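Local coordinates for aldose-aldose oxidoreductase (PDB 5A04), which probably oxidises one aldose sugar while reducing another, using a bound NADP(H) cofactor in a glucose-binding active site, at residues A[105-117]-A[314-326]. Sequence-based numbering, arbitrary orientation.
Sequences PMANTVADCEAMI and GDDGLKDLRVIEA
Leu-318 pushes its two methyls between Val-110, Cys-113, Glu-114 and Ile-117, a knob in a hole of helix 110-117: CD1 lies 3.7 Å from Val-110 CG1, while CD2 turns to Ile-117 CD1. Val-110 returns the fit, wedged among Leu-318, Leu-321, Arg-322 and Glu-325, and the two helix segments run nearly antiparallel (168°), their axes 9.1 Å apart. With CG anti to the backbone N (chi1 -180°), Met-106 reaches along helix 314-326 until SD is 3.4 Å from Gly-314 O; a CB on Gly-317 would clash with this sulfur and one on Gly-314 with Ile-117 CG1, so the lack of side chains lets 105-117 lie close. A water bridges Met-106 N and Gly-317 O. Leu-321 lies against the turn leading into helix 110-123, its CG 3.7 Å from Cys-113 SG. Glu-325 OE2 takes the N-H of Val-110 (3.0 Å, 176°) from above the carboxylate plane, and a second water links OE2 to Ala-111 N. An alanine here would probably leave Val-110 N and that water without their acceptor and open a gap beside Val-110 CG2. A Rossmann helix thus meets one from the C-terminal half through a largely apolar seam, closed at one end by a carboxylate probably favoured by the helix dipole.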
# COMPACT_ATOMS: atom_id res chain seq x y z
N PRO A 105 -3.46 17.44 13.67
CA PRO A 105 -3.36 18.23 12.44
C PRO A 105 -3.41 19.71 12.83
O PRO A 105 -4.00 20.02 13.86
CB PRO A 105 -4.60 17.79 11.65
CG PRO A 105 -5.60 17.47 12.74
CD PRO A 105 -4.76 16.76 13.79
N MET A 106 -2.77 20.57 12.07
CA MET A 106 -2.66 21.98 12.45
C MET A 106 -4.00 22.64 12.79
O MET A 106 -4.14 23.25 13.85
CB MET A 106 -1.96 22.75 11.35
CG MET A 106 -1.78 24.24 11.64
SD MET A 106 -0.72 24.88 10.35
CE MET A 106 -0.47 26.56 10.93
N ALA A 107 -4.98 22.49 11.90
CA ALA A 107 -6.33 23.02 12.15
C ALA A 107 -7.32 22.29 11.25
O ALA A 107 -6.92 21.40 10.49
CB ALA A 107 -6.37 24.53 11.91
N ASN A 108 -8.59 22.67 11.30
CA ASN A 108 -9.60 21.95 10.50
C ASN A 108 -9.52 22.23 9.00
O ASN A 108 -9.96 21.41 8.19
CB ASN A 108 -11.02 22.30 10.96
CG ASN A 108 -11.31 21.82 12.37
OD1 ASN A 108 -10.52 21.09 12.98
ND2 ASN A 108 -12.45 22.24 12.90
N THR A 109 -9.01 23.41 8.63
CA THR A 109 -9.07 23.86 7.24
C THR A 109 -7.83 24.64 6.83
O THR A 109 -7.08 25.12 7.68
CB THR A 109 -10.28 24.79 6.99
OG1 THR A 109 -10.10 26.01 7.71
CG2 THR A 109 -11.58 24.15 7.44
N VAL A 110 -7.67 24.81 5.53
CA VAL A 110 -6.62 25.66 4.99
C VAL A 110 -6.73 27.07 5.55
O VAL A 110 -5.74 27.64 6.03
CB VAL A 110 -6.67 25.68 3.45
CG1 VAL A 110 -5.77 26.78 2.89
CG2 VAL A 110 -6.25 24.31 2.91
N ALA A 111 -7.94 27.64 5.50
CA ALA A 111 -8.15 29.00 5.99
C ALA A 111 -7.74 29.18 7.44
O ALA A 111 -7.16 30.19 7.82
CB ALA A 111 -9.62 29.40 5.81
N ASP A 112 -8.04 28.19 8.27
CA ASP A 112 -7.70 28.28 9.68
C ASP A 112 -6.18 28.25 9.88
O ASP A 112 -5.64 28.97 10.71
CB ASP A 112 -8.35 27.15 10.48
CG ASP A 112 -9.86 27.34 10.65
OD1 ASP A 112 -10.34 28.49 10.58
OD2 ASP A 112 -10.55 26.32 10.88
N CYS A 113 -5.51 27.39 9.12
CA CYS A 113 -4.04 27.37 9.14
C CYS A 113 -3.48 28.73 8.75
O CYS A 113 -2.57 29.24 9.38
CB CYS A 113 -3.48 26.31 8.19
SG CYS A 113 -3.89 24.62 8.64
N GLU A 114 -4.03 29.31 7.69
CA GLU A 114 -3.55 30.61 7.23
C GLU A 114 -3.72 31.67 8.32
O GLU A 114 -2.84 32.52 8.51
CB GLU A 114 -4.28 31.05 5.96
CG GLU A 114 -4.00 30.12 4.78
CD GLU A 114 -4.78 30.51 3.52
OE1 GLU A 114 -5.97 30.86 3.64
OE2 GLU A 114 -4.20 30.46 2.42
N ALA A 115 -4.83 31.61 9.04
CA ALA A 115 -5.10 32.56 10.12
C ALA A 115 -4.08 32.41 11.24
O ALA A 115 -3.60 33.40 11.80
CB ALA A 115 -6.50 32.38 10.65
N MET A 116 -3.73 31.17 11.55
CA MET A 116 -2.77 30.89 12.60
C MET A 116 -1.39 31.43 12.22
O MET A 116 -0.71 32.04 13.04
CB MET A 116 -2.72 29.39 12.89
CG MET A 116 -4.00 28.88 13.55
SD MET A 116 -4.17 27.09 13.39
CE MET A 116 -2.84 26.52 14.47
N ILE A 117 -1.01 31.20 10.97
CA ILE A 117 0.28 31.66 10.49
C ILE A 117 0.34 33.19 10.54
O ILE A 117 1.34 33.77 10.97
CB ILE A 117 0.53 31.15 9.06
CG1 ILE A 117 0.76 29.62 9.10
CG2 ILE A 117 1.72 31.88 8.42
CD1 ILE A 117 0.69 28.94 7.72
N GLY A 314 4.58 26.32 10.55
CA GLY A 314 3.18 26.41 10.18
C GLY A 314 2.94 26.10 8.71
O GLY A 314 1.89 25.56 8.34
N ASP A 315 3.90 26.44 7.86
CA ASP A 315 3.76 26.16 6.42
C ASP A 315 3.68 24.66 6.12
O ASP A 315 2.98 24.25 5.20
CB ASP A 315 4.90 26.79 5.64
CG ASP A 315 6.25 26.26 6.07
OD1 ASP A 315 6.66 26.52 7.23
OD2 ASP A 315 6.90 25.58 5.25
N ASP A 316 4.40 23.84 6.89
CA ASP A 316 4.32 22.38 6.70
C ASP A 316 2.91 21.89 7.06
O ASP A 316 2.33 21.06 6.35
CB ASP A 316 5.38 21.67 7.56
CG ASP A 316 5.66 20.24 7.09
OD1 ASP A 316 5.79 20.01 5.87
OD2 ASP A 316 5.78 19.34 7.95
N GLY A 317 2.36 22.42 8.15
CA GLY A 317 1.03 22.03 8.58
C GLY A 317 0.00 22.46 7.55
O GLY A 317 -0.95 21.73 7.25
N LEU A 318 0.21 23.65 6.99
CA LEU A 318 -0.68 24.19 5.97
C LEU A 318 -0.64 23.34 4.70
O LEU A 318 -1.67 23.06 4.08
CB LEU A 318 -0.30 25.63 5.64
CG LEU A 318 -0.94 26.30 4.42
CD1 LEU A 318 -2.46 26.37 4.53
CD2 LEU A 318 -0.34 27.69 4.23
N LYS A 319 0.55 22.92 4.31
CA LYS A 319 0.70 22.10 3.11
C LYS A 319 -0.03 20.77 3.28
O LYS A 319 -0.67 20.28 2.33
CB LYS A 319 2.18 21.87 2.80
CG LYS A 319 2.86 23.06 2.13
CD LYS A 319 4.37 22.91 2.15
CE LYS A 319 5.05 24.10 1.48
NZ LYS A 319 6.52 24.02 1.70
N ASP A 320 -0.00 20.21 4.48
CA ASP A 320 -0.78 19.00 4.72
C ASP A 320 -2.28 19.27 4.59
O ASP A 320 -2.99 18.50 3.94
CB ASP A 320 -0.49 18.40 6.10
CG ASP A 320 0.72 17.46 6.09
OD1 ASP A 320 1.20 17.11 5.00
OD2 ASP A 320 1.16 17.07 7.19
N LEU A 321 -2.77 20.37 5.18
CA LEU A 321 -4.21 20.64 5.13
C LEU A 321 -4.66 20.88 3.70
O LEU A 321 -5.78 20.53 3.35
CB LEU A 321 -4.59 21.85 6.00
CG LEU A 321 -5.27 21.48 7.33
CD1 LEU A 321 -6.55 20.67 7.12
CD2 LEU A 321 -4.26 20.71 8.22
N ARG A 322 -3.79 21.48 2.89
CA ARG A 322 -4.11 21.69 1.47
C ARG A 322 -4.38 20.36 0.77
O ARG A 322 -5.35 20.23 0.00
CB ARG A 322 -2.96 22.41 0.75
CG ARG A 322 -2.83 23.90 1.03
CD ARG A 322 -1.63 24.49 0.28
NE ARG A 322 -1.54 25.94 0.41
CZ ARG A 322 -0.40 26.63 0.41
NH1 ARG A 322 0.76 26.00 0.27
NH2 ARG A 322 -0.43 27.95 0.54
N VAL A 323 -3.53 19.37 1.03
CA VAL A 323 -3.71 18.06 0.41
C VAL A 323 -4.90 17.34 1.02
O VAL A 323 -5.65 16.67 0.31
CB VAL A 323 -2.44 17.20 0.53
CG1 VAL A 323 -2.62 15.91 -0.25
CG2 VAL A 323 -1.23 17.97 -0.01
N ILE A 324 -5.08 17.48 2.33
CA ILE A 324 -6.21 16.85 3.00
C ILE A 324 -7.54 17.33 2.41
O ILE A 324 -8.44 16.52 2.13
CB ILE A 324 -6.17 17.12 4.53
CG1 ILE A 324 -5.10 16.21 5.16
CG2 ILE A 324 -7.52 16.87 5.17
CD1 ILE A 324 -4.70 16.59 6.58
N GLU A 325 -7.66 18.64 2.17
CA GLU A 325 -8.86 19.16 1.50
C GLU A 325 -9.04 18.50 0.13
O GLU A 325 -10.16 18.13 -0.24
CB GLU A 325 -8.79 20.68 1.37
CG GLU A 325 -9.02 21.39 2.71
CD GLU A 325 -9.41 22.85 2.60
OE1 GLU A 325 -9.50 23.37 1.45
OE2 GLU A 325 -9.63 23.47 3.67
N ALA A 326 -7.94 18.33 -0.60
CA ALA A 326 -8.03 17.71 -1.93
C ALA A 326 -8.40 16.23 -1.86
O ALA A 326 -9.11 15.72 -2.73
CB ALA A 326 -6.72 17.89 -2.70
O HOH W 1 -1.36 19.85 9.71
O HOH W 2 -10.31 26.60 3.99